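Local coordinates for protein polysaccharide Lyase Family 6 (Bacteroides cellulosilyticus, PDB 6QPS) that probably cleaves mannuronic acid-rich alginate by beta-elimination, as a calcium-binding polysaccharide lyase of family 6 from a human gut bacterium, at residues T229-N234 with R256-Y261; R165-Y170 with L195-F200. All coordinates share one frame; numbering follows the deposited sequence. Where two conformers were deposited one is given.

Contact 1 of 2, residues T229-N234 with R256-Y261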
loop_
_atom_site.group_PDB
_atom_site.type_symbol
_atom_site.label_atom_id
_atom_site.label_comp_id
_atom_site.label_asym_id
_atom_site.label_seq_id
_atom_site.Cartn_x
_atom_site.Cartn_y
_atom_site.Cartn_z
ATOM N N THR A 229 -7.874 4.021 -7.162
ATOM C CA THR A 229 -6.719 3.132 -7.277
ATOM C C THR A 229 -7.080 1.756 -6.716
ATOM O O THR A 229 -7.733 1.661 -5.670
ATOM C CB THR A 229 -5.536 3.700 -6.488
ATOM O OG1 THR A 229 -5.274 5.041 -6.908
ATOM C CG2 THR A 229 -4.271 2.870 -6.711
ATOM N N ILE A 230 -6.630 0.695 -7.388
ATOM C CA ILE A 230 -6.858 -0.688 -6.951
ATOM C C ILE A 230 -5.524 -1.295 -6.535
ATOM O O ILE A 230 -4.580 -1.362 -7.338
ATOM C CB ILE A 230 -7.555 -1.531 -8.033
ATOM C CG1 ILE A 230 -8.930 -0.939 -8.345
ATOM C CG2 ILE A 230 -7.653 -2.998 -7.592
ATOM C CD1 ILE A 230 -9.674 -1.642 -9.439
ATOM N N VAL A 231 -5.449 -1.711 -5.274
ATOM C CA VAL A 231 -4.264 -2.349 -4.689
ATOM C C VAL A 231 -4.677 -3.783 -4.338
ATOM O O VAL A 231 -5.426 -3.997 -3.372
ATOM C CB VAL A 231 -3.799 -1.589 -3.438
ATOM C CG1 VAL A 231 -2.570 -2.228 -2.817
ATOM C CG2 VAL A 231 -3.553 -0.103 -3.759
ATOM N N GLU A 232 -4.218 -4.770 -5.118
ATOM C CA GLU A 232 -4.786 -6.117 -5.086
ATOM C C GLU A 232 -3.714 -7.198 -5.171
ATOM O O GLU A 232 -2.778 -7.104 -5.960
ATOM C CB GLU A 232 -5.787 -6.233 -6.249
ATOM C CG GLU A 232 -6.577 -7.507 -6.356
ATOM C CD GLU A 232 -7.494 -7.486 -7.581
ATOM O OE1 GLU A 232 -6.972 -7.562 -8.717
ATOM O OE2 GLU A 232 -8.740 -7.336 -7.412
ATOM N N ASP A 233 -3.841 -8.227 -4.339
ATOM C CA ASP A 233 -3.005 -9.419 -4.454
ATOM C C ASP A 233 -1.512 -9.111 -4.272
ATOM O O ASP A 233 -0.668 -9.736 -4.913
ATOM C CB ASP A 233 -3.230 -10.166 -5.779
ATOM C CG ASP A 233 -4.614 -10.744 -5.917
ATOM O OD1 ASP A 233 -5.170 -11.251 -4.927
ATOM O OD2 ASP A 233 -5.174 -10.688 -7.037
ATOM N N ASN A 234 -1.175 -8.180 -3.380
ATOM C CA ASN A 234 0.220 -7.878 -3.082
ATOM C C ASN A 234 0.620 -8.447 -1.723
ATOM O O ASN A 234 -0.219 -8.639 -0.836
ATOM C CB ASN A 234 0.475 -6.366 -3.022
ATOM C CG ASN A 234 0.082 -5.633 -4.299
ATOM O OD1 ASN A 234 0.817 -5.623 -5.295
ATOM N ND2 ASN A 234 -1.075 -4.964 -4.265
ATOM N N ARG A 256 -7.655 -4.986 -1.782
ATOM C CA ARG A 256 -8.250 -6.319 -1.807
ATOM C C ARG A 256 -7.193 -7.422 -1.831
ATOM O O ARG A 256 -6.273 -7.399 -2.651
ATOM C CB ARG A 256 -9.182 -6.455 -3.030
ATOM C CG ARG A 256 -9.751 -7.829 -3.244
ATOM C CD ARG A 256 -10.504 -7.946 -4.569
ATOM N NE ARG A 256 -11.686 -7.080 -4.623
ATOM C CZ ARG A 256 -11.927 -6.179 -5.566
ATOM N NH1 ARG A 256 -11.058 -5.975 -6.543
ATOM N NH2 ARG A 256 -13.056 -5.475 -5.512
ATOM N N ARG A 257 -7.357 -8.411 -0.955
ATOM C CA ARG A 257 -6.606 -9.672 -1.035
ATOM C C ARG A 257 -5.096 -9.466 -0.892
ATOM O O ARG A 257 -4.289 -10.237 -1.429
ATOM C CB ARG A 257 -6.934 -10.478 -2.298
ATOM C CG ARG A 257 -8.305 -11.144 -2.296
ATOM C CD ARG A 257 -8.681 -11.669 -3.686
ATOM N NE ARG A 257 -7.641 -12.539 -4.238
ATOM C CZ ARG A 257 -7.735 -13.851 -4.358
ATOM N NH1 ARG A 257 -8.809 -14.510 -3.941
ATOM N NH2 ARG A 257 -6.718 -14.524 -4.877
ATOM N N ASN A 258 -4.685 -8.462 -0.122
ATOM C CA ASN A 258 -3.270 -8.253 0.182
ATOM C C ASN A 258 -2.919 -9.030 1.443
ATOM O O ASN A 258 -3.788 -9.306 2.271
ATOM C CB ASN A 258 -2.951 -6.769 0.363
ATOM C CG ASN A 258 -3.290 -5.971 -0.857
ATOM O OD1 ASN A 258 -2.603 -6.027 -1.892
ATOM N ND2 ASN A 258 -4.404 -5.250 -0.780
ATOM N N LEU A 259 -1.637 -9.402 1.573
ATOM C CA LEU A 259 -1.108 -10.111 2.739
ATOM C C LEU A 259 -0.089 -9.210 3.421
ATOM O O LEU A 259 0.857 -8.754 2.769
ATOM C CB LEU A 259 -0.424 -11.426 2.341
ATOM C CG LEU A 259 0.293 -12.180 3.470
ATOM C CD1 LEU A 259 -0.665 -12.695 4.509
ATOM C CD2 LEU A 259 1.106 -13.314 2.846
ATOM N N PHE A 260 -0.281 -8.966 4.729
ATOM C CA PHE A 260 0.608 -8.130 5.549
ATOM C C PHE A 260 1.282 -9.039 6.572
ATOM O O PHE A 260 0.645 -9.473 7.532
ATOM C CB PHE A 260 -0.176 -7.009 6.223
ATOM C CG PHE A 260 -0.903 -6.114 5.241
ATOM C CD1 PHE A 260 -2.188 -6.419 4.811
ATOM C CD2 PHE A 260 -0.285 -4.997 4.692
ATOM C CE1 PHE A 260 -2.855 -5.604 3.892
ATOM C CE2 PHE A 260 -0.956 -4.190 3.782
ATOM C CZ PHE A 260 -2.234 -4.507 3.384
ATOM N N TYR A 261 2.560 -9.354 6.343
ATOM C CA TYR A 261 3.273 -10.389 7.087
ATOM C C TYR A 261 4.417 -9.776 7.875
ATOM O O TYR A 261 5.344 -9.200 7.288
ATOM C CB TYR A 261 3.821 -11.428 6.105
ATOM C CG TYR A 261 4.610 -12.593 6.689
ATOM C CD1 TYR A 261 5.985 -12.483 6.936
ATOM C CD2 TYR A 261 3.994 -13.807 6.965
ATOM C CE1 TYR A 261 6.706 -13.548 7.434
ATOM C CE2 TYR A 261 4.708 -14.879 7.472
ATOM C CZ TYR A 261 6.064 -14.739 7.728
ATOM O OH TYR A 261 6.818 -15.789 8.217
HETATM O O HOH W 1 -4.160 -12.870 -2.712
#
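Arg-256 begins the pairing with its backbone and its side chain alike. Its N bonds to Val-231 O and its O accepts from Asp-233 N, so the chain straddles Glu-232 in parallel register. On the outer face the two side chains run side by side the same way, and NH1 of Arg-256 reaches OE2 of Glu-232 at 2.8 Å. The bend at chi3 turns the guanidinium so that the oxygen sits at its edge, in plane, while the carboxylate is rotated 44° against it; NH2 goes on to Glu-278 of the next strand. Arg-257 pairs with Asp-233 in the corner. NE of Arg-257 donates to Asp-233 OD1 at 2.9 Å, almost straight (173°), on that oxygen's syn lone pair, although the carboxylate and guanidinium planes stand nearly perpendicular. Water 1 ties the same OD1 to Arg-257 O, donating to both. Asn-258 turns inward. Its OD1 takes two donors, Asn-234 N at 3.0 Å and Asn-234 ND2 also at 3.0 Å, and the amides lie almost coplanar, 5° apart. Its ND2 meets Val-231 O at 3.1 Å from above the carbonyl plane, adding a second donor to an oxygen already bound by Arg-256 N. A leucine in place of Asn-258 would probably leave the buried Asn-234 N and ND2 without this acceptor and Val-231 O without its second donor. Leu-259 closes the contact, its N bonding to Asn-234 O at 2.9 Å as the strands resume beyond the corner. The chemistry is thus divided: ion pairs probably offset the charges on the face of Glu-232 and Arg-256, while inside, one amide hydrogen-bonded to the next, nearly in a common plane, satisfies the backbone where the chain bends, and Asn-234 and Asn-258 extend this bonding to Asn-199 and Asn-280.

Contact 2 of 2, residues R165-Y170 with L195-F200; sequences RIDHCY and LIDHNF
Arg-165 grips Asp-197 side-on with two nitrogens, one to each carboxylate oxygen: NE to OD1 at 2.9 Å, nearly straight at 177°, and NH2 to OD2 also at 2.9 Å. An extended chain from CG to NE carries the guanidinium over to the neighbouring strand, where the two flat groups lie within 18° of coplanar. Asp-167 sits against one guanidinium face, a charge-only pairing within its own strand; its OD1 also pairs with Arg-131, and its OD2 accepts a hydrogen bond from His-168 ND1 at 2.7 Å.

The backbones bond in parallel: Ile-166 straddles Ile-196, its N bonding to Leu-195 O and its O accepting from Asp-197 N, then His-168 N bonds to Asp-197 O and Phe-200 N to Cys-169 O past the corner. Between these, the Asn-199 amide bridges the bend: OD1 takes Cys-169 N at 2.9 Å, and ND2 approaches Ile-166 O from above its carbonyl plane, joining Asp-197 N there.

Aromatic side chains lie alongside one another across the contact. The imidazoles of His-168 and His-198 are parallel within 2° but slid apart, which brings CB of His-198 over the His-168 face, 3.6 Å from its centroid, as a CH-pi contact. Tyr-170 and Phe-200 also run side by side, CE2 to CD1 at 3.5 Å, with little ring overlap; Tyr-170 OH bonds to Asn-459, and helix 454-465 covers both rings.

Like residues in register, with an asparagine inside the turn, are characteristic of the right-handed parallel beta-helix, the fold of family 6 lyases and chondroitinase B.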
loop_
_atom_site.group_PDB
_atom_site.type_symbol
_atom_site.label_atom_id
_atom_site.label_comp_id
_atom_site.label_asym_id
_atom_site.label_seq_id
_atom_site.Cartn_x
_atom_site.Cartn_y
_atom_site.Cartn_z
ATOM N N ARG A 165 -0.068 0.733 -14.510
ATOM C CA ARG A 165 -0.019 -0.523 -13.775
ATOM C C ARG A 165 1.397 -0.820 -13.298
ATOM O O ARG A 165 2.362 -0.710 -14.067
ATOM C CB ARG A 165 -0.537 -1.685 -14.645
ATOM C CG ARG A 165 -0.586 -3.058 -13.929
ATOM C CD ARG A 165 -1.279 -4.101 -14.820
ATOM N NE ARG A 165 -1.264 -5.394 -14.140
ATOM C CZ ARG A 165 -1.175 -6.575 -14.732
ATOM N NH1 ARG A 165 -1.136 -6.659 -16.051
ATOM N NH2 ARG A 165 -1.082 -7.676 -13.990
ATOM N N ILE A 166 1.509 -1.195 -12.026
ATOM C CA ILE A 166 2.736 -1.726 -11.431
ATOM C C ILE A 166 2.419 -3.155 -10.979
ATOM O O ILE A 166 1.570 -3.343 -10.099
ATOM C CB ILE A 166 3.171 -0.895 -10.208
ATOM C CG1 ILE A 166 3.247 0.607 -10.529
ATOM C CG2 ILE A 166 4.497 -1.419 -9.642
ATOM C CD1 ILE A 166 4.265 0.993 -11.545
ATOM N N ASP A 167 3.103 -4.149 -11.536
ATOM C CA ASP A 167 2.753 -5.531 -11.213
ATOM C C ASP A 167 3.947 -6.482 -11.261
ATOM O O ASP A 167 4.895 -6.322 -12.042
ATOM C CB ASP A 167 1.620 -6.059 -12.131
ATOM C CG ASP A 167 2.086 -6.241 -13.579
ATOM O OD1 ASP A 167 2.086 -5.246 -14.333
ATOM O OD2 ASP A 167 2.517 -7.369 -13.967
ATOM N N HIS A 168 3.860 -7.520 -10.433
ATOM C CA HIS A 168 4.873 -8.577 -10.412
ATOM C C HIS A 168 6.278 -8.026 -10.182
ATOM O O HIS A 168 7.264 -8.593 -10.655
ATOM C CB HIS A 168 4.793 -9.465 -11.654
ATOM C CG HIS A 168 3.478 -10.174 -11.792
ATOM N ND1 HIS A 168 2.429 -9.661 -12.520
ATOM C CD2 HIS A 168 3.042 -11.360 -11.288
ATOM C CE1 HIS A 168 1.405 -10.496 -12.459
ATOM N NE2 HIS A 168 1.748 -11.534 -11.718
ATOM N N CYS A 169 6.394 -6.968 -9.381
ATOM C CA CYS A 169 7.677 -6.360 -9.030
ATOM C C CYS A 169 8.068 -6.710 -7.597
ATOM O O CYS A 169 7.253 -7.187 -6.803
ATOM C CB CYS A 169 7.604 -4.838 -9.187
ATOM S SG CYS A 169 7.463 -4.224 -10.898
ATOM N N TYR A 170 9.345 -6.488 -7.276
ATOM C CA TYR A 170 9.894 -6.674 -5.928
ATOM C C TYR A 170 10.573 -5.377 -5.526
ATOM O O TYR A 170 11.445 -4.886 -6.258
ATOM C CB TYR A 170 10.919 -7.809 -5.941
ATOM C CG TYR A 170 11.619 -8.129 -4.631
ATOM C CD1 TYR A 170 12.831 -7.554 -4.316
ATOM C CD2 TYR A 170 11.076 -9.025 -3.729
ATOM C CE1 TYR A 170 13.506 -7.874 -3.128
ATOM C CE2 TYR A 170 11.733 -9.341 -2.546
ATOM C CZ TYR A 170 12.944 -8.754 -2.253
ATOM O OH TYR A 170 13.588 -9.076 -1.056
ATOM N N LEU A 195 -3.660 0.393 -11.295
ATOM C CA LEU A 195 -3.665 -0.941 -10.703
ATOM C C LEU A 195 -2.276 -1.295 -10.181
ATOM O O LEU A 195 -1.290 -1.221 -10.922
ATOM C CB LEU A 195 -4.135 -1.961 -11.741
ATOM C CG LEU A 195 -4.156 -3.426 -11.297
ATOM C CD1 LEU A 195 -5.095 -3.666 -10.104
ATOM C CD2 LEU A 195 -4.501 -4.350 -12.461
ATOM N N ILE A 196 -2.220 -1.722 -8.917
ATOM C CA ILE A 196 -0.981 -2.126 -8.242
ATOM C C ILE A 196 -1.255 -3.553 -7.773
ATOM O O ILE A 196 -1.998 -3.752 -6.798
ATOM C CB ILE A 196 -0.654 -1.187 -7.073
ATOM C CG1 ILE A 196 -0.417 0.256 -7.579
ATOM C CG2 ILE A 196 0.509 -1.730 -6.260
ATOM C CD1 ILE A 196 -0.603 1.347 -6.523
ATOM N N ASP A 197 -0.690 -4.556 -8.464
ATOM C CA ASP A 197 -1.070 -5.940 -8.220
ATOM C C ASP A 197 0.107 -6.909 -8.293
ATOM O O ASP A 197 1.040 -6.756 -9.088
ATOM C CB ASP A 197 -2.183 -6.406 -9.196
ATOM C CG ASP A 197 -1.705 -6.508 -10.643
ATOM O OD1 ASP A 197 -1.487 -5.474 -11.284
ATOM O OD2 ASP A 197 -1.509 -7.653 -11.135
ATOM N N HIS A 198 0.032 -7.950 -7.471
ATOM C CA HIS A 198 0.999 -9.056 -7.496
ATOM C C HIS A 198 2.438 -8.602 -7.246
ATOM O O HIS A 198 3.383 -9.246 -7.711
ATOM C CB HIS A 198 0.908 -9.883 -8.785
ATOM C CG HIS A 198 -0.436 -10.493 -9.007
ATOM N ND1 HIS A 198 -0.839 -11.688 -8.443
ATOM C CD2 HIS A 198 -1.476 -10.064 -9.753
ATOM C CE1 HIS A 198 -2.069 -11.967 -8.846
ATOM N NE2 HIS A 198 -2.488 -10.987 -9.626
ATOM N N ASN A 199 2.623 -7.523 -6.485
ATOM C CA ASN A 199 3.963 -7.083 -6.118
ATOM C C ASN A 199 4.340 -7.614 -4.744
ATOM O O ASN A 199 3.479 -7.931 -3.912
ATOM C CB ASN A 199 4.025 -5.558 -6.100
ATOM C CG ASN A 199 3.649 -4.969 -7.411
ATOM O OD1 ASN A 199 4.379 -5.064 -8.390
ATOM N ND2 ASN A 199 2.500 -4.329 -7.445
ATOM N N PHE A 200 5.650 -7.741 -4.526
ATOM C CA PHE A 200 6.226 -8.115 -3.239
ATOM C C PHE A 200 6.975 -6.895 -2.696
ATOM O O PHE A 200 8.046 -6.527 -3.203
ATOM C CB PHE A 200 7.152 -9.327 -3.408
ATOM C CG PHE A 200 7.510 -10.030 -2.106
ATOM C CD1 PHE A 200 8.448 -9.493 -1.245
ATOM C CD2 PHE A 200 6.897 -11.224 -1.767
ATOM C CE1 PHE A 200 8.778 -10.153 -0.065
ATOM C CE2 PHE A 200 7.219 -11.875 -0.590
ATOM C CZ PHE A 200 8.147 -11.327 0.254
#

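Following the chain from the N terminus, strand 165-167 comes first, and contact 2 closes the loop of 24 residues that brings strand 195-197 beside it. Only afterwards does the chain reach 229-234, and contact 1 closes a second loop, of 21 residues, at 256-261. The two loops are in series, neither enclosing nor crossing the other. Their inner strands are neighbours: 195-200 packs on 229-234, with Ile-230 O 2.9 Å from Ile-196 N and Asn-234 OD1 2.9 Å from Asn-199 N, both probable hydrogen bonds. Four strands that are neighbours side by side in the beta-helix are thereby joined; helix 433-445 touches Arg-257 and Leu-259, helix 454-465 Tyr-170, Phe-200 and Tyr-261.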